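Local atomic coordinates of arginase (RocF) (Helicobacter pylori, PDB entry 4G3H), a protein that probably hydrolyses L-arginine to urea and L-ornithine, as a member of the arginase family that binds two manganese ions per subunit. Residues A[89-94]-A[230-235]; A[114-119]-A[234-239]. All blocks are in the same frame, centred on the assembly; numbering follows the deposited sequence.

Contact 1 of 2, residues A[89-94]-A[230-235]. With MN (manganese (II) ion), chain E; MN (manganese (II) ion), chain F.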
ATOM      1  N   SER A  89      -3.499   7.187  -2.139  1.00 15.94           N
ATOM      2  CA  SER A  89      -4.815   7.571  -2.066  1.00 15.30           C
ATOM      3  C   SER A  89      -5.735   6.392  -1.935  1.00 17.42           C
ATOM      4  O   SER A  89      -6.180   6.271  -1.110  1.00 18.38           O
ATOM      5  CB  SER A  89      -5.252   8.398  -3.252  1.00 19.41           C
ATOM      6  OG  SER A  89      -6.390   8.963  -3.177  1.00 19.88           O
ATOM      7  N   GLU A  90      -5.785   5.560  -2.873  1.00 17.73           N
ATOM      8  CA  GLU A  90      -6.494   4.368  -2.936  1.00 21.94           C
ATOM      9  C   GLU A  90      -5.684   3.133  -3.121  1.00 20.92           C
ATOM     10  O   GLU A  90      -4.836   3.193  -3.792  1.00 19.88           O
ATOM     11  CB  GLU A  90      -7.705   4.500  -3.855  1.00 39.81           C
ATOM     12  CG  GLU A  90      -7.499   4.756  -5.209  1.00 47.12           C
ATOM     13  CD  GLU A  90      -8.793   4.966  -5.976  1.00 54.92           C
ATOM     14  OE1 GLU A  90      -9.534   5.901  -5.845  1.00 56.34           O
ATOM     15  OE2 GLU A  90      -9.027   4.217  -6.803  1.00 56.10           O
ATOM     16  N   HIS A  91      -5.963   2.067  -2.379  1.00 20.19           N
ATOM     17  CA  HIS A  91      -5.131   0.889  -2.504  1.00 20.32           C
ATOM     18  C   HIS A  91      -4.957   0.318  -3.899  1.00 20.33           C
ATOM     19  O   HIS A  91      -3.927  -0.281  -4.189  1.00 20.98           O
ATOM     20  CB  HIS A  91      -5.599  -0.216  -1.555  1.00 17.75           C
ATOM     21  CG  HIS A  91      -4.486  -0.805  -0.747  1.00 18.54           C
ATOM     22  ND1 HIS A  91      -3.160  -0.646  -1.089  1.00 20.48           N
ATOM     23  CD2 HIS A  91      -4.496  -1.536   0.389  1.00 16.59           C
ATOM     24  CE1 HIS A  91      -2.401  -1.252  -0.195  1.00 18.78           C
ATOM     25  NE2 HIS A  91      -3.188  -1.800   0.713  1.00 19.80           N
ATOM     26  N   ALA A  92      -5.938   0.499  -4.771  1.00 21.37           N
ATOM     27  CA  ALA A  92      -5.818  -0.030  -6.124  1.00 22.46           C
ATOM     28  C   ALA A  92      -4.572   0.506  -6.825  1.00 22.78           C
ATOM     29  O   ALA A  92      -4.013  -0.168  -7.685  1.00 23.10           O
ATOM     30  CB  ALA A  92      -7.068   0.303  -6.941  1.00 19.84           C
ATOM     31  N   ASN A  93      -4.131   1.709  -6.450  1.00 21.76           N
ATOM     32  CA  ASN A  93      -2.943   2.313  -7.066  1.00 20.44           C
ATOM     33  C   ASN A  93      -1.653   1.579  -6.711  1.00 19.89           C
ATOM     34  O   ASN A  93      -0.608   1.809  -7.323  1.00 19.13           O
ATOM     35  CB  ASN A  93      -2.802   3.784  -6.657  1.00 18.56           C
ATOM     36  CG  ASN A  93      -3.918   4.651  -7.200  1.00 19.12           C
ATOM     37  OD1 ASN A  93      -4.428   4.411  -8.292  1.00 18.70           O
ATOM     38  ND2 ASN A  93      -4.291   5.684  -6.445  1.00 16.28           N
ATOM     39  N   MET A  94      -1.731   0.703  -5.715  1.00 18.88           N
ATOM     40  CA  MET A  94      -0.572  -0.060  -5.278  1.00 20.65           C
ATOM     41  C   MET A  94       0.001  -0.892  -6.428  1.00 20.30           C
ATOM     42  O   MET A  94       1.202  -1.127  -6.488  1.00 18.71           O
ATOM     43  CB  MET A  94      -0.959  -0.963  -4.098  1.00 21.74           C
ATOM     44  CG  MET A  94       0.165  -1.808  -3.523  1.00 24.81           C
ATOM     45  SD  MET A  94       0.279  -3.461  -4.268  1.00 30.05           S
ATOM     46  CE  MET A  94       1.710  -4.137  -3.380  1.00 25.10           C
ATOM     47  N   TYR A 230       8.886  -3.932   0.847  1.00 22.50           N
ATOM     48  CA  TYR A 230       7.931  -2.875   0.537  1.00 21.52           C
ATOM     49  C   TYR A 230       6.806  -2.977   1.574  1.00 20.04           C
ATOM     50  O   TYR A 230       6.205  -4.044   1.736  1.00 18.33           O
ATOM     51  CB  TYR A 230       7.359  -3.093  -0.873  1.00 23.43           C
ATOM     52  CG  TYR A 230       6.336  -2.066  -1.323  1.00 23.54           C
ATOM     53  CD1 TYR A 230       6.725  -0.901  -1.993  1.00 24.88           C
ATOM     54  CD2 TYR A 230       4.973  -2.262  -1.079  1.00 24.07           C
ATOM     55  CE1 TYR A 230       5.774   0.046  -2.411  1.00 25.08           C
ATOM     56  CE2 TYR A 230       4.018  -1.324  -1.488  1.00 25.57           C
ATOM     57  CZ  TYR A 230       4.424  -0.174  -2.151  1.00 26.76           C
ATOM     58  OH  TYR A 230       3.476   0.747  -2.545  1.00 25.56           O
ATOM     59  N   LEU A 231       6.536  -1.890   2.294  1.00 23.40           N
ATOM     60  CA  LEU A 231       5.453  -1.910   3.280  1.00 23.36           C
ATOM     61  C   LEU A 231       4.246  -1.119   2.777  1.00 22.96           C
ATOM     62  O   LEU A 231       4.356   0.058   2.414  1.00 22.14           O
ATOM     63  CB  LEU A 231       5.903  -1.343   4.636  1.00 12.98           C
ATOM     64  CG  LEU A 231       4.848  -1.593   5.734  1.00 15.45           C
ATOM     65  CD1 LEU A 231       5.524  -1.797   7.079  1.00 12.79           C
ATOM     66  CD2 LEU A 231       3.843  -0.438   5.792  1.00 12.06           C
ATOM     67  N   SER A 232       3.094  -1.779   2.753  1.00 19.59           N
ATOM     68  CA  SER A 232       1.868  -1.139   2.302  1.00 20.26           C
ATOM     69  C   SER A 232       0.857  -1.148   3.440  1.00 18.85           C
ATOM     70  O   SER A 232       0.416  -2.206   3.882  1.00 20.51           O
ATOM     71  CB  SER A 232       1.304  -1.874   1.087  1.00 19.37           C
ATOM     72  OG  SER A 232       0.265  -1.125   0.491  1.00 20.23           O
ATOM     73  N   LEU A 233       0.492   0.041   3.905  1.00 15.31           N
ATOM     74  CA  LEU A 233      -0.444   0.179   5.012  1.00 16.34           C
ATOM     75  C   LEU A 233      -1.787   0.779   4.621  1.00 16.97           C
ATOM     76  O   LEU A 233      -1.856   1.917   4.142  1.00 14.47           O
ATOM     77  CB  LEU A 233       0.177   1.042   6.129  1.00 15.11           C
ATOM     78  CG  LEU A 233      -0.798   1.623   7.179  1.00 17.70           C
ATOM     79  CD1 LEU A 233      -1.512   0.493   7.912  1.00 14.50           C
ATOM     80  CD2 LEU A 233      -0.058   2.507   8.164  1.00 14.14           C
ATOM     81  N   ASP A 234      -2.847   0.008   4.854  1.00 18.95           N
ATOM     82  CA  ASP A 234      -4.220   0.434   4.588  1.00 20.73           C
ATOM     83  C   ASP A 234      -4.810   0.737   5.969  1.00 20.08           C
ATOM     84  O   ASP A 234      -4.893  -0.147   6.817  1.00 21.24           O
ATOM     85  CB  ASP A 234      -5.014  -0.697   3.923  1.00 17.97           C
ATOM     86  CG  ASP A 234      -6.438  -0.286   3.566  1.00 21.59           C
ATOM     87  OD1 ASP A 234      -7.044   0.559   4.274  1.00 22.19           O
ATOM     88  OD2 ASP A 234      -6.961  -0.826   2.572  1.00 20.95           O
ATOM     89  N   LEU A 235      -5.229   1.976   6.188  1.00 19.68           N
ATOM     90  CA  LEU A 235      -5.761   2.379   7.480  1.00 22.14           C
ATOM     91  C   LEU A 235      -6.974   1.586   7.981  1.00 22.45           C
ATOM     92  O   LEU A 235      -7.272   1.598   9.176  1.00 20.70           O
ATOM     93  CB  LEU A 235      -6.082   3.879   7.459  1.00 23.93           C
ATOM     94  CG  LEU A 235      -4.871   4.804   7.234  1.00 25.47           C
ATOM     95  CD1 LEU A 235      -5.351   6.220   6.946  1.00 24.34           C
ATOM     96  CD2 LEU A 235      -3.953   4.779   8.457  1.00 23.28           C
TER
HETATM   97 MN    MN E 500      -6.579  -2.449   0.740  1.00 32.17          MN
HETATM   98 MN    MN F 501      -8.582  -2.473   2.873  1.00 28.33          MN

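Contact 2 of 2, residues A[114-119]-A[234-239]. With MN (manganese (II) ion), chain F; MN (manganese (II) ion), chain E.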
ATOM      1  N   TYR A 114       1.966  -6.249   4.134  1.00 16.40           N
ATOM      2  CA  TYR A 114       0.666  -5.702   3.755  1.00 17.22           C
ATOM      3  C   TYR A 114      -0.279  -5.616   4.952  1.00 17.19           C
ATOM      4  O   TYR A 114      -0.828  -6.628   5.384  1.00 16.89           O
ATOM      5  CB  TYR A 114       0.052  -6.610   2.674  1.00 15.62           C
ATOM      6  CG  TYR A 114      -0.904  -5.937   1.714  1.00 16.47           C
ATOM      7  CD1 TYR A 114      -0.425  -5.186   0.641  1.00 15.27           C
ATOM      8  CD2 TYR A 114      -2.281  -6.078   1.856  1.00 16.44           C
ATOM      9  CE1 TYR A 114      -1.286  -4.598  -0.270  1.00 18.15           C
ATOM     10  CE2 TYR A 114      -3.165  -5.486   0.941  1.00 19.70           C
ATOM     11  CZ  TYR A 114      -2.653  -4.749  -0.123  1.00 18.60           C
ATOM     12  OH  TYR A 114      -3.494  -4.176  -1.050  1.00 17.49           O
ATOM     13  N   LEU A 115      -0.466  -4.411   5.484  1.00 20.74           N
ATOM     14  CA  LEU A 115      -1.346  -4.201   6.633  1.00 19.96           C
ATOM     15  C   LEU A 115      -2.682  -3.754   6.082  1.00 21.25           C
ATOM     16  O   LEU A 115      -2.793  -2.662   5.522  1.00 19.32           O
ATOM     17  CB  LEU A 115      -0.755  -3.140   7.565  1.00 13.55           C
ATOM     18  CG  LEU A 115       0.501  -3.590   8.322  1.00 12.59           C
ATOM     19  CD1 LEU A 115       1.647  -3.799   7.338  1.00 11.74           C
ATOM     20  CD2 LEU A 115       0.874  -2.531   9.369  1.00 13.73           C
ATOM     21  N   ASP A 116      -3.705  -4.584   6.268  1.00 22.12           N
ATOM     22  CA  ASP A 116      -4.999  -4.290   5.666  1.00 22.21           C
ATOM     23  C   ASP A 116      -6.090  -5.183   6.258  1.00 23.74           C
ATOM     24  O   ASP A 116      -5.813  -6.276   6.756  1.00 23.01           O
ATOM     25  CB  ASP A 116      -4.863  -4.582   4.167  1.00 17.39           C
ATOM     26  CG  ASP A 116      -5.939  -3.948   3.323  1.00 17.79           C
ATOM     27  OD1 ASP A 116      -7.128  -3.972   3.691  1.00 22.18           O
ATOM     28  OD2 ASP A 116      -5.581  -3.442   2.250  1.00 18.26           O
ATOM     29  N   ALA A 117      -7.331  -4.714   6.202  1.00 21.25           N
ATOM     30  CA  ALA A 117      -8.448  -5.504   6.691  1.00 22.88           C
ATOM     31  C   ALA A 117      -8.812  -6.482   5.575  1.00 23.77           C
ATOM     32  O   ALA A 117      -9.488  -7.483   5.816  1.00 24.48           O
ATOM     33  CB  ALA A 117      -9.642  -4.603   7.006  1.00 23.89           C
ATOM     34  N   HIS A 118      -8.345  -6.184   4.359  1.00 20.68           N
ATOM     35  CA  HIS A 118      -8.629  -7.008   3.180  1.00 21.35           C
ATOM     36  C   HIS A 118      -7.390  -7.628   2.531  1.00 19.44           C
ATOM     37  O   HIS A 118      -6.276  -7.140   2.699  1.00 17.74           O
ATOM     38  CB  HIS A 118      -9.363  -6.174   2.119  1.00 25.15           C
ATOM     39  CG  HIS A 118     -10.476  -5.339   2.669  1.00 26.00           C
ATOM     40  ND1 HIS A 118     -10.293  -4.039   3.085  1.00 25.79           N
ATOM     41  CD2 HIS A 118     -11.776  -5.632   2.912  1.00 27.12           C
ATOM     42  CE1 HIS A 118     -11.430  -3.566   3.562  1.00 25.04           C
ATOM     43  NE2 HIS A 118     -12.346  -4.513   3.470  1.00 28.31           N
ATOM     44  N   ALA A 119      -7.604  -8.695   1.768  1.00 20.18           N
ATOM     45  CA  ALA A 119      -6.525  -9.385   1.072  1.00 20.96           C
ATOM     46  C   ALA A 119      -6.246  -8.723  -0.281  1.00 21.56           C
ATOM     47  O   ALA A 119      -5.148  -8.840  -0.828  1.00 21.29           O
ATOM     48  CB  ALA A 119      -6.892 -10.858   0.871  1.00 22.52           C
ATOM     49  N   ASP A 234      -2.847   0.008   4.854  1.00 18.95           N
ATOM     50  CA  ASP A 234      -4.220   0.434   4.588  1.00 20.73           C
ATOM     51  C   ASP A 234      -4.810   0.737   5.969  1.00 20.08           C
ATOM     52  O   ASP A 234      -4.893  -0.147   6.817  1.00 21.24           O
ATOM     53  CB  ASP A 234      -5.014  -0.697   3.923  1.00 17.97           C
ATOM     54  CG  ASP A 234      -6.438  -0.286   3.566  1.00 21.59           C
ATOM     55  OD1 ASP A 234      -7.044   0.559   4.274  1.00 22.19           O
ATOM     56  OD2 ASP A 234      -6.961  -0.826   2.572  1.00 20.95           O
ATOM     57  N   LEU A 235      -5.229   1.976   6.188  1.00 19.68           N
ATOM     58  CA  LEU A 235      -5.761   2.379   7.480  1.00 22.14           C
ATOM     59  C   LEU A 235      -6.974   1.586   7.981  1.00 22.45           C
ATOM     60  O   LEU A 235      -7.272   1.598   9.176  1.00 20.70           O
ATOM     61  CB  LEU A 235      -6.082   3.879   7.459  1.00 23.93           C
ATOM     62  CG  LEU A 235      -4.871   4.804   7.234  1.00 25.47           C
ATOM     63  CD1 LEU A 235      -5.351   6.220   6.946  1.00 24.34           C
ATOM     64  CD2 LEU A 235      -3.953   4.779   8.457  1.00 23.28           C
ATOM     65  N   ASP A 236      -7.673   0.894   7.090  1.00 22.04           N
ATOM     66  CA  ASP A 236      -8.827   0.137   7.549  1.00 22.72           C
ATOM     67  C   ASP A 236      -8.422  -1.104   8.350  1.00 23.08           C
ATOM     68  O   ASP A 236      -9.272  -1.912   8.724  1.00 21.36           O
ATOM     69  CB  ASP A 236      -9.754  -0.249   6.383  1.00 23.13           C
ATOM     70  CG  ASP A 236      -9.104  -1.186   5.383  1.00 24.36           C
ATOM     71  OD1 ASP A 236      -8.128  -1.886   5.728  1.00 27.49           O
ATOM     72  OD2 ASP A 236      -9.596  -1.234   4.240  1.00 25.51           O
ATOM     73  N   ILE A 237      -7.123  -1.256   8.613  1.00 24.32           N
ATOM     74  CA  ILE A 237      -6.676  -2.388   9.410  1.00 21.77           C
ATOM     75  C   ILE A 237      -7.143  -2.084  10.831  1.00 24.12           C
ATOM     76  O   ILE A 237      -7.360  -2.987  11.644  1.00 24.08           O
ATOM     77  CB  ILE A 237      -5.140  -2.560   9.378  1.00 16.73           C
ATOM     78  CG1 ILE A 237      -4.740  -3.768  10.236  1.00 16.77           C
ATOM     79  CG2 ILE A 237      -4.459  -1.302   9.861  1.00 14.99           C
ATOM     80  CD1 ILE A 237      -3.265  -4.147  10.154  1.00 13.21           C
ATOM     81  N   MET A 238      -7.305  -0.797  11.125  1.00 16.91           N
ATOM     82  CA  MET A 238      -7.788  -0.388  12.440  1.00 19.87           C
ATOM     83  C   MET A 238      -9.283  -0.689  12.508  1.00 19.68           C
ATOM     84  O   MET A 238      -9.979  -0.633  11.494  1.00 18.07           O
ATOM     85  CB  MET A 238      -7.558   1.108  12.671  1.00 23.61           C
ATOM     86  CG  MET A 238      -6.115   1.486  12.949  1.00 25.40           C
ATOM     87  SD  MET A 238      -5.940   3.235  13.350  1.00 27.28           S
ATOM     88  CE  MET A 238      -5.871   3.924  11.704  1.00 24.87           C
ATOM     89  N   ASP A 239      -9.772  -1.013  13.700  1.00 20.07           N
ATOM     90  CA  ASP A 239     -11.181  -1.331  13.881  1.00 21.34           C
ATOM     91  C   ASP A 239     -12.117  -0.297  13.250  1.00 21.44           C
ATOM     92  O   ASP A 239     -11.951   0.905  13.446  1.00 20.37           O
ATOM     93  CB  ASP A 239     -11.505  -1.447  15.365  1.00 33.65           C
ATOM     94  CG  ASP A 239     -12.900  -1.979  15.607  1.00 37.65           C
ATOM     95  OD1 ASP A 239     -13.095  -3.204  15.460  1.00 40.68           O
ATOM     96  OD2 ASP A 239     -13.800  -1.173  15.923  1.00 39.58           O
TER
HETATM   97 MN    MN F 501      -8.582  -2.473   2.873  1.00 28.33          MN
HETATM   98 MN    MN E 500      -6.579  -2.449   0.740  1.00 32.17          MN

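Contact 1 of 2, residues A[89-94]-A[230-235]
D234, against which the H91 side chain packs, bridges two manganese ions through OD2, which lies 2.3 Å from the chain F ion and 2.5 Å from the chain E ion. CG of D234 stands anti to the backbone N (chi1 -177°), which carries the carboxylate out beyond the end of strand 228-234 to the metals. The H91 ring crosses this group at a slant, its plane 72° from the carboxylate. Which way round the imidazole sits is doubtful in this model, so its individual atoms support no bond assignment. Strand 228-234 belongs to the central parallel sheet of the arginase fold, and Y230, S232 and D234, alternate residues along it, all turn their side chains toward the 89-94 loop, which leads from strand 84-87 into helix 94-104. Further from the metals the contact becomes apolar. M94 bends at chi2 (-92°) and slides past Y230 in the opposite direction, CE of M94 reaching CE2 of Y230 at 4.1 Å. The Y230 hydroxyl has its polar partner on a neighbouring strand, in E278. CG of M94 also lies 4.1 Å from S232 OG, between the apolar pair and the metal end.

Contact 2 of 2, residues A[114-119]-A[234-239]
The binuclear manganese site of the arginase fold is assembled here, where the C-terminal ends of two neighbouring parallel strands, 110-115 and 228-234, run into ligand-bearing loops. D116 bridges the ions with separate oxygens: OD1 lies 2.2 Å from the chain F manganese and OD2 2.1 Å from the chain E manganese. The chain F ion also takes ND1 of H118 at 2.3 Å and OD2 of D236 at 2.1 Å, whereas D120 supplies another ligand to the chain E ion. D116 OD2 and D234 OD2 come close because both bind manganese. Two Asx turns shape the loops: D116 OD1 accepts from H118 N, and D234 OD1 from D236 N. With ND1 on the metal and NE2 hydrogen-bonded to E250, the H118 ring is held at both nitrogens, which would fix its rotation. The sheet pairing continues to the site's edge, with D234 N giving a 2.8 Å bond to L115 O. Behind it, I237 CD1 packs 3.7 Å from L115 CB. D236 CG lies between the backbone N and the carbonyl carbon (chi1 64°), and its oxygens divide the work: OD2 binds metal, while OD1 accepts from A117 N at 3.0 Å, on the syn side but 35° out of the carboxylate plane.

Both contacts are buried and share D234 and L235, the end of strand 228-234 and the loop that follows, and both border the two manganese ions. The centre of contact 1 lies about 2 Å from the centre of the chain, that of contact 2 about 10 Å. Their chemistry follows the elements joined: in contact 1 a loop lies over side chains of the strand, mostly through packing, with the orientation of the H91 ring left doubtful, whereas contact 2 joins two neighbouring strand ends and their loops through backbone and carboxylate hydrogen bonds. The two also meet directly. L115 N and S232 O, 2.9 Å apart, probably form a hydrogen bond between the strands, and the H91 ring lies nearly parallel to that of Y114.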